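Local atomic coordinates of beta-glucoside phosphorylase BglX (Unidentified, PDB entry 5VQE), a protein that probably cleaves beta-glucosides by phosphorolysis, passing the glucosyl group to phosphate, as a glycoside hydrolase family 3 phosphorylase. Residues A[86-91]-A[357-362]; A[75-80]-A[364-369]; A[8-13]-A[351-356]. All coordinates share one frame; numbering follows the deposited sequence.

Contact 1 (A[86-91]-A[357-362])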
loop_
_atom_site.group_PDB
_atom_site.type_symbol
_atom_site.label_atom_id
_atom_site.label_comp_id
_atom_site.label_asym_id
_atom_site.label_seq_id
_atom_site.Cartn_x
_atom_site.Cartn_y
_atom_site.Cartn_z
ATOM N N PRO A 86 -9.063 -25.043 1.426
ATOM C CA PRO A 86 -8.168 -24.175 0.654
ATOM C C PRO A 86 -7.959 -22.835 1.340
ATOM O O PRO A 86 -8.864 -22.289 1.971
ATOM C CB PRO A 86 -8.898 -24.006 -0.686
ATOM C CG PRO A 86 -9.764 -25.182 -0.806
ATOM C CD PRO A 86 -10.167 -25.558 0.595
ATOM N N LEU A 87 -6.762 -22.289 1.165
ATOM C CA LEU A 87 -6.375 -21.017 1.759
ATOM C C LEU A 87 -6.698 -19.849 0.836
ATOM O O LEU A 87 -6.520 -19.943 -0.379
ATOM C CB LEU A 87 -4.870 -20.997 2.039
ATOM C CG LEU A 87 -4.338 -22.018 3.045
ATOM C CD1 LEU A 87 -2.849 -22.272 2.824
ATOM C CD2 LEU A 87 -4.590 -21.515 4.447
ATOM N N LEU A 88 -7.138 -18.738 1.424
ATOM C CA LEU A 88 -6.950 -17.449 0.769
ATOM C C LEU A 88 -5.478 -17.075 0.882
ATOM O O LEU A 88 -4.877 -17.223 1.952
ATOM C CB LEU A 88 -7.827 -16.373 1.404
ATOM C CG LEU A 88 -9.338 -16.580 1.283
ATOM C CD1 LEU A 88 -10.051 -15.552 2.115
ATOM C CD2 LEU A 88 -9.793 -16.507 -0.161
ATOM N N ILE A 89 -4.885 -16.643 -0.229
ATOM C CA ILE A 89 -3.463 -16.316 -0.291
ATOM C C ILE A 89 -3.356 -14.846 -0.665
ATOM O O ILE A 89 -3.653 -14.463 -1.804
ATOM C CB ILE A 89 -2.706 -17.207 -1.288
ATOM C CG1 ILE A 89 -2.774 -18.673 -0.845
ATOM C CG2 ILE A 89 -1.250 -16.784 -1.383
ATOM C CD1 ILE A 89 -2.243 -19.648 -1.864
ATOM N N ALA A 90 -2.934 -14.024 0.291
ATOM C CA ALA A 90 -2.922 -12.580 0.140
ATOM C C ALA A 90 -1.515 -12.047 -0.115
ATOM O O ALA A 90 -0.510 -12.717 0.137
ATOM C CB ALA A 90 -3.505 -11.912 1.388
ATOM N N CYS A 91 -1.466 -10.821 -0.635
ATOM C CA CYS A 91 -0.214 -10.124 -0.894
ATOM C C CYS A 91 -0.502 -8.624 -0.959
ATOM O O CYS A 91 -1.562 -8.213 -1.451
ATOM C CB CYS A 91 0.425 -10.619 -2.205
ATOM S SG CYS A 91 2.194 -10.233 -2.403
ATOM N N LEU A 357 -14.168 -17.887 -5.296
ATOM C CA LEU A 357 -12.974 -18.135 -6.089
ATOM C C LEU A 357 -12.940 -19.533 -6.692
ATOM O O LEU A 357 -12.042 -19.822 -7.492
ATOM C CB LEU A 357 -11.735 -17.933 -5.214
ATOM C CG LEU A 357 -11.402 -16.497 -4.807
ATOM C CD1 LEU A 357 -10.382 -16.488 -3.693
ATOM C CD2 LEU A 357 -10.883 -15.705 -6.006
ATOM N N ARG A 358 -13.875 -20.402 -6.309
ATOM C CA ARG A 358 -13.910 -21.793 -6.759
ATOM C C ARG A 358 -12.627 -22.531 -6.390
ATOM O O ARG A 358 -12.120 -23.347 -7.159
ATOM C CB ARG A 358 -14.171 -21.879 -8.265
ATOM C CG ARG A 358 -15.247 -20.930 -8.738
ATOM C CD ARG A 358 -16.004 -21.495 -9.926
ATOM N NE ARG A 358 -17.042 -22.435 -9.501
ATOM C CZ ARG A 358 -18.353 -22.198 -9.531
ATOM N NH1 ARG A 358 -18.832 -21.045 -9.974
ATOM N NH2 ARG A 358 -19.195 -23.132 -9.115
ATOM N N LEU A 359 -12.096 -22.253 -5.198
ATOM C CA LEU A 359 -10.922 -22.982 -4.735
ATOM C C LEU A 359 -11.261 -24.445 -4.466
ATOM O O LEU A 359 -10.442 -25.323 -4.763
ATOM C CB LEU A 359 -10.336 -22.342 -3.475
ATOM C CG LEU A 359 -9.941 -20.866 -3.595
ATOM C CD1 LEU A 359 -9.314 -20.374 -2.294
ATOM C CD2 LEU A 359 -8.995 -20.626 -4.778
ATOM N N PRO A 360 -12.439 -24.760 -3.915
ATOM C CA PRO A 360 -12.727 -26.167 -3.599
ATOM C C PRO A 360 -12.708 -27.069 -4.810
ATOM O O PRO A 360 -12.319 -28.238 -4.698
ATOM C CB PRO A 360 -14.127 -26.107 -2.971
ATOM C CG PRO A 360 -14.281 -24.718 -2.492
ATOM C CD PRO A 360 -13.535 -23.876 -3.472
ATOM N N GLU A 361 -13.118 -26.558 -5.966
ATOM C CA GLU A 361 -13.256 -27.354 -7.179
ATOM C C GLU A 361 -12.048 -27.258 -8.100
ATOM O O GLU A 361 -12.054 -27.875 -9.170
ATOM C CB GLU A 361 -14.514 -26.920 -7.942
ATOM N N ARG A 362 -11.015 -26.507 -7.722
ATOM C CA ARG A 362 -9.836 -26.369 -8.569
ATOM C C ARG A 362 -9.002 -27.647 -8.513
ATOM O O ARG A 362 -8.598 -28.085 -7.430
ATOM C CB ARG A 362 -9.009 -25.162 -8.131
#
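P86 lays one side of its ring along L359. The two side chains run past each other in opposite directions, with P86 CB 3.6 Å from L359 CB. P86 CG reaches further along, 4.1 Å from P360 N. P86 also touches Q80 of helix 69-82, whose OE1 accepts a hydrogen bond from L87 N. L87 meets the loop through its backbone: its O lies 3.4 Å from the methyl L359 CD1. Its side chain turns away, onto L79.

From L88 the chain enters strand 88-91, which runs parallel to strand 61-64 in the TIM-barrel domain of family 3. The loop beside it leaves the C-terminal end of helix 340-356. R358 has positive phi and closes that helix in a Schellman motif. A type I turn from L359 to R362 follows, with R362 N bonded to L359 O at 3.2 Å. The CG of L88 stands beside the backbone N (chi1 -64°), which carries L88 CD2 to within 3.6 Å of L357 CD1. The two leucines cross at about a right angle. The same methyl of L88 also lies near L359 CD1, at 4.4 Å. L357 packs further on N142 and L189.

Contact 2 (A[75-80]-A[364-369])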
loop_
_atom_site.group_PDB
_atom_site.type_symbol
_atom_site.label_atom_id
_atom_site.label_comp_id
_atom_site.label_asym_id
_atom_site.label_seq_id
_atom_site.Cartn_x
_atom_site.Cartn_y
_atom_site.Cartn_z
ATOM N N PHE A 75 5.518 -22.361 -2.731
ATOM C CA PHE A 75 4.825 -22.280 -1.449
ATOM C C PHE A 75 3.325 -22.503 -1.612
ATOM O O PHE A 75 2.703 -23.191 -0.796
ATOM C CB PHE A 75 5.096 -20.932 -0.789
ATOM C CG PHE A 75 6.433 -20.835 -0.093
ATOM C CD1 PHE A 75 7.393 -21.823 -0.228
ATOM C CD2 PHE A 75 6.721 -19.742 0.704
ATOM C CE1 PHE A 75 8.613 -21.715 0.418
ATOM C CE2 PHE A 75 7.939 -19.633 1.352
ATOM C CZ PHE A 75 8.882 -20.616 1.209
ATOM N N THR A 76 2.718 -21.924 -2.653
ATOM C CA THR A 76 1.283 -22.107 -2.846
ATOM C C THR A 76 0.935 -23.582 -3.003
ATOM O O THR A 76 -0.040 -24.065 -2.415
ATOM C CB THR A 76 0.806 -21.320 -4.065
ATOM O OG1 THR A 76 0.947 -19.919 -3.813
ATOM C CG2 THR A 76 -0.664 -21.634 -4.378
ATOM N N GLN A 77 1.711 -24.308 -3.809
ATOM C CA GLN A 77 1.447 -25.729 -4.006
ATOM C C GLN A 77 1.560 -26.485 -2.693
ATOM O O GLN A 77 0.671 -27.263 -2.323
ATOM C CB GLN A 77 2.421 -26.297 -5.041
ATOM C CG GLN A 77 2.133 -25.849 -6.463
ATOM C CD GLN A 77 3.222 -26.271 -7.433
ATOM O OE1 GLN A 77 4.369 -25.837 -7.322
ATOM N NE2 GLN A 77 2.869 -27.127 -8.386
ATOM N N ARG A 78 2.650 -26.259 -1.968
ATOM C CA ARG A 78 2.861 -26.961 -0.711
ATOM C C ARG A 78 1.771 -26.623 0.296
ATOM O O ARG A 78 1.198 -27.514 0.936
ATOM C CB ARG A 78 4.231 -26.603 -0.161
ATOM C CG ARG A 78 5.375 -27.056 -1.058
ATOM C CD ARG A 78 6.674 -26.484 -0.562
ATOM N NE ARG A 78 6.902 -26.807 0.839
ATOM C CZ ARG A 78 7.948 -26.387 1.540
ATOM N NH1 ARG A 78 8.872 -25.618 0.971
ATOM N NH2 ARG A 78 8.069 -26.738 2.812
ATOM N N LEU A 79 1.463 -25.336 0.443
ATOM C CA LEU A 79 0.476 -24.924 1.434
ATOM C C LEU A 79 -0.900 -25.474 1.104
ATOM O O LEU A 79 -1.569 -26.060 1.964
ATOM C CB LEU A 79 0.435 -23.402 1.525
ATOM C CG LEU A 79 1.622 -22.774 2.238
ATOM C CD1 LEU A 79 1.631 -21.275 1.981
ATOM C CD2 LEU A 79 1.573 -23.073 3.726
ATOM N N GLN A 80 -1.347 -25.295 -0.138
ATOM C CA GLN A 80 -2.709 -25.680 -0.478
ATOM C C GLN A 80 -2.906 -27.186 -0.379
ATOM O O GLN A 80 -3.931 -27.647 0.136
ATOM C CB GLN A 80 -3.062 -25.188 -1.879
ATOM C CG GLN A 80 -3.149 -23.664 -2.013
ATOM C CD GLN A 80 -4.393 -23.073 -1.364
ATOM O OE1 GLN A 80 -4.948 -23.630 -0.421
ATOM N NE2 GLN A 80 -4.827 -21.925 -1.868
ATOM N N ASP A 364 -5.953 -28.187 -10.192
ATOM C CA ASP A 364 -4.596 -27.728 -9.962
ATOM C C ASP A 364 -4.625 -26.549 -8.999
ATOM O O ASP A 364 -5.575 -25.764 -8.977
ATOM C CB ASP A 364 -3.919 -27.320 -11.271
ATOM N N VAL A 365 -3.567 -26.436 -8.198
ATOM C CA VAL A 365 -3.505 -25.443 -7.132
ATOM C C VAL A 365 -2.799 -24.165 -7.573
ATOM O O VAL A 365 -2.897 -23.138 -6.880
ATOM C CB VAL A 365 -2.840 -26.073 -5.887
ATOM C CG1 VAL A 365 -1.948 -25.100 -5.149
ATOM C CG2 VAL A 365 -3.914 -26.640 -4.963
ATOM N N VAL A 366 -2.100 -24.193 -8.702
ATOM C CA VAL A 366 -1.558 -22.991 -9.330
ATOM C C VAL A 366 -1.828 -23.067 -10.822
ATOM O O VAL A 366 -2.127 -24.144 -11.360
ATOM C CB VAL A 366 -0.047 -22.836 -9.073
ATOM C CG1 VAL A 366 0.220 -22.503 -7.610
ATOM C CG2 VAL A 366 0.704 -24.107 -9.487
ATOM N N PRO A 367 -1.740 -21.941 -11.521
ATOM C CA PRO A 367 -1.919 -21.968 -12.976
ATOM C C PRO A 367 -0.758 -22.692 -13.631
ATOM O O PRO A 367 0.262 -22.949 -12.978
ATOM C CB PRO A 367 -1.947 -20.479 -13.369
ATOM C CG PRO A 367 -2.009 -19.710 -12.066
ATOM C CD PRO A 367 -1.406 -20.591 -11.037
ATOM N N PRO A 368 -0.874 -23.037 -14.913
ATOM C CA PRO A 368 0.256 -23.665 -15.612
ATOM C C PRO A 368 1.518 -22.818 -15.513
ATOM O O PRO A 368 1.459 -21.595 -15.366
ATOM C CB PRO A 368 -0.235 -23.771 -17.060
ATOM C CG PRO A 368 -1.722 -23.756 -16.969
ATOM C CD PRO A 368 -2.067 -22.921 -15.766
ATOM N N LEU A 369 2.671 -23.492 -15.599
ATOM C CA LEU A 369 3.960 -22.804 -15.590
ATOM C C LEU A 369 3.988 -21.667 -16.598
ATOM O O LEU A 369 4.625 -20.635 -16.358
ATOM C CB LEU A 369 5.078 -23.810 -15.894
ATOM C CG LEU A 369 6.425 -23.761 -15.155
ATOM C CD1 LEU A 369 7.312 -22.644 -15.678
ATOM C CD2 LEU A 369 6.260 -23.651 -13.643
HETATM O O HOH W 1 -4.479 -22.064 -4.853
#
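V365 presses both of its methyls against the side of helix 69-82. They straddle Q80, whose CB lies 3.5 Å from V365 CG1 and equally near V365 CG2. This grip goes with an unstaggered first torsion, chi1 143°. V365 CG1 also lies over the helix backbone, 3.6 Å from Q77 CA.

V366 packs beside it, on T76 and Q77. Its CG1 meets T76 CG2 at 3.5 Å, a tight carbon pair. Its CG2 lies against the stem of Q77, 3.8 Å from Q77 CG, and the two side chains cross at about a right angle. With its chain extended beyond CG (chi2 172°), Q77 carries its amide past V366 CG2 as well.

No direct hydrogen bond joins the two segments. A water receives a weak bond from Q80 NE2 at 3.0 Å and donates to V365 O at 2.8 Å. Q80 OE1 accepts from L87 N, and T76 OG1 is hydrogen-bonded with Y64 OH. R73 NH2 binds P367 O.

The helix is the middle of a beta-alpha-beta crossover, joining the neighbouring parallel strands 61-64 and 88-91 of the TIM barrel. The loop after helix 340-356 runs along the flank made by T76, Q77 and Q80.

Contact 3 (A[8-13]-A[351-356])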
loop_
_atom_site.group_PDB
_atom_site.type_symbol
_atom_site.label_atom_id
_atom_site.label_comp_id
_atom_site.label_asym_id
_atom_site.label_seq_id
_atom_site.Cartn_x
_atom_site.Cartn_y
_atom_site.Cartn_z
ATOM N N ILE A 8 -25.931 -12.598 -2.577
ATOM C CA ILE A 8 -25.934 -11.241 -3.104
ATOM C C ILE A 8 -24.510 -10.696 -3.139
ATOM O O ILE A 8 -23.572 -11.284 -2.597
ATOM C CB ILE A 8 -26.851 -10.310 -2.293
ATOM C CG1 ILE A 8 -26.369 -10.195 -0.847
ATOM C CG2 ILE A 8 -28.289 -10.831 -2.355
ATOM C CD1 ILE A 8 -27.137 -9.181 -0.002
ATOM N N LYS A 9 -24.378 -9.546 -3.790
ATOM C CA LYS A 9 -23.115 -8.836 -3.899
ATOM C C LYS A 9 -22.458 -8.700 -2.526
ATOM O O LYS A 9 -23.141 -8.376 -1.545
ATOM C CB LYS A 9 -23.370 -7.453 -4.501
ATOM C CG LYS A 9 -22.154 -6.562 -4.630
ATOM C CD LYS A 9 -22.475 -5.350 -5.497
ATOM C CE LYS A 9 -23.161 -4.272 -4.695
ATOM N NZ LYS A 9 -23.713 -3.210 -5.599
ATOM N N PRO A 10 -21.135 -8.915 -2.413
ATOM C CA PRO A 10 -20.160 -9.243 -3.452
ATOM C C PRO A 10 -19.876 -10.745 -3.577
ATOM O O PRO A 10 -18.858 -11.118 -4.154
ATOM C CB PRO A 10 -18.917 -8.516 -2.967
ATOM C CG PRO A 10 -18.981 -8.717 -1.489
ATOM C CD PRO A 10 -20.460 -8.685 -1.123
ATOM N N TYR A 11 -20.749 -11.584 -3.023
ATOM C CA TYR A 11 -20.586 -13.035 -3.111
ATOM C C TYR A 11 -21.239 -13.604 -4.371
ATOM O O TYR A 11 -20.562 -14.200 -5.210
ATOM C CB TYR A 11 -21.164 -13.705 -1.857
ATOM C CG TYR A 11 -20.288 -13.548 -0.635
ATOM C CD1 TYR A 11 -19.224 -14.415 -0.399
ATOM C CD2 TYR A 11 -20.513 -12.523 0.280
ATOM C CE1 TYR A 11 -18.423 -14.269 0.700
ATOM C CE2 TYR A 11 -19.711 -12.367 1.380
ATOM C CZ TYR A 11 -18.666 -13.237 1.589
ATOM O OH TYR A 11 -17.868 -13.068 2.696
ATOM N N ASN A 12 -22.557 -13.443 -4.505
ATOM C CA ASN A 12 -23.280 -13.895 -5.695
ATOM C C ASN A 12 -23.104 -15.393 -5.924
ATOM O O ASN A 12 -22.931 -15.845 -7.060
ATOM C CB ASN A 12 -22.834 -13.125 -6.943
ATOM C CG ASN A 12 -22.864 -11.619 -6.754
ATOM O OD1 ASN A 12 -21.838 -10.945 -6.874
ATOM N ND2 ASN A 12 -24.036 -11.086 -6.465
ATOM N N LEU A 13 -23.146 -16.177 -4.847
ATOM C CA LEU A 13 -22.919 -17.609 -4.972
ATOM C C LEU A 13 -24.170 -18.318 -5.474
ATOM O O LEU A 13 -25.299 -17.856 -5.285
ATOM C CB LEU A 13 -22.484 -18.216 -3.641
ATOM C CG LEU A 13 -21.173 -17.689 -3.051
ATOM C CD1 LEU A 13 -20.837 -18.408 -1.778
ATOM C CD2 LEU A 13 -20.009 -17.824 -4.019
ATOM N N LEU A 351 -15.453 -18.834 4.200
ATOM C CA LEU A 351 -15.683 -19.926 3.269
ATOM C C LEU A 351 -16.389 -19.449 2.013
ATOM O O LEU A 351 -16.128 -19.969 0.925
ATOM C CB LEU A 351 -16.503 -21.011 3.951
ATOM C CG LEU A 351 -15.801 -21.725 5.095
ATOM C CD1 LEU A 351 -16.794 -22.596 5.849
ATOM C CD2 LEU A 351 -14.657 -22.547 4.562
ATOM N N GLY A 352 -17.272 -18.458 2.137
ATOM C CA GLY A 352 -17.976 -17.966 0.967
ATOM C C GLY A 352 -17.051 -17.332 -0.054
ATOM O O GLY A 352 -17.286 -17.426 -1.261
ATOM N N MET A 353 -15.993 -16.663 0.410
ATOM C CA MET A 353 -15.049 -16.090 -0.544
ATOM C C MET A 353 -14.210 -17.182 -1.193
ATOM O O MET A 353 -13.841 -17.068 -2.367
ATOM C CB MET A 353 -14.161 -15.044 0.139
ATOM C CG MET A 353 -14.848 -13.687 0.308
ATOM S SD MET A 353 -15.156 -12.887 -1.281
ATOM C CE MET A 353 -16.456 -11.699 -0.898
ATOM N N LYS A 354 -13.912 -18.248 -0.443
ATOM C CA LYS A 354 -13.209 -19.387 -1.016
ATOM C C LYS A 354 -14.059 -20.068 -2.079
ATOM O O LYS A 354 -13.549 -20.454 -3.138
ATOM C CB LYS A 354 -12.821 -20.351 0.103
ATOM C CG LYS A 354 -11.795 -19.734 1.042
ATOM C CD LYS A 354 -11.435 -20.617 2.222
ATOM C CE LYS A 354 -10.464 -19.892 3.146
ATOM N NZ LYS A 354 -9.783 -20.753 4.149
ATOM N N ALA A 355 -15.369 -20.179 -1.834
ATOM C CA ALA A 355 -16.275 -20.714 -2.843
ATOM C C ALA A 355 -16.417 -19.762 -4.022
ATOM O O ALA A 355 -16.502 -20.204 -5.173
ATOM C CB ALA A 355 -17.640 -21.000 -2.223
ATOM N N LYS A 356 -16.437 -18.450 -3.762
ATOM C CA LYS A 356 -16.526 -17.485 -4.856
ATOM C C LYS A 356 -15.367 -17.662 -5.828
ATOM O O LYS A 356 -15.547 -17.585 -7.048
ATOM C CB LYS A 356 -16.548 -16.060 -4.289
ATOM C CG LYS A 356 -16.676 -14.932 -5.316
ATOM C CD LYS A 356 -16.502 -13.569 -4.634
ATOM C CE LYS A 356 -16.311 -12.440 -5.638
ATOM N NZ LYS A 356 -17.537 -12.194 -6.414
#
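M353 caps one face of the Y11 ring with its terminal methyl. M353 CE sits 3.7 Å from the ring centroid, 17° off the normal and shifted toward the rim, a CH-pi contact. The sulfur lies more obliquely, with M353 SD 4.7 Å from the same centroid, a Met-aromatic contact. A bend at chi2 (-67°) folds the methionine back over the ring. P10 flanks the methyl, with P10 CG 4.0 Å from M353 CE.

The edge of the Y11 ring is pushed against the helix backbone. Y11 CE1 lies 3.4 Å from M353 N, and G352 C is just as near in the ring plane. G352 makes this possible, because a beta carbon there would clash with Y11 CE1. Y11 OH is hydrogen-bonded to R349 O. With an alanine in place of Y11, the M353 methyl would probably lose its aromatic support, a gap would open beside G352, and R349 O would lose its hydroxyl partner.

L13 extends the apolar patch along the helix. L13 CD2 packs 3.6 Å from K356 CA, while L13 CD1 lies 4.1 Å from A355 CB.

K356 forms the polar edge. Its chain runs extended and turns at the last torsion, bringing K356 NZ to P10 O at 2.8 Å. The C=O...N angle is 151°, with the donor tilted from the carbonyl plane. A cis peptide precedes P10, and I8 O binds both Y11 N and N12 N.

The loop links helices 3-6 and 15-27. Y11 and L13 touch L6, and L13 also touches I18, while W20 of helix 15-27 lies against A355. The N-terminal segment is packed on helix 340-356 of the TIM-barrel domain, whose K354 hydrogen-bonds G60 O and P86 O, just ahead of strands 61-64 and 88-91.

Overall arrangement
From the N terminus, residues 8-13 come first, and contact 3 closes a loop of 337 residues when they meet 351-356. Residues 75-80 and then 86-91 follow, in consecutive helix and strand. Their partners come late and in reversed order: 357-362 closes contact 1, then 364-369 closes contact 2. Contact 1 therefore nests within contact 2, and contact 3 crosses both. Contact 1 touches contact 2 through neighbouring helix and strand, and contact 3 through L359 N with K354 O. Contacts 2 and 3 do not touch; their centres lie about 22 Å apart. Together they tie the N-terminal segment to the end of helix 340-356, and the loop after that helix to helix 69-82 and strand 88-91.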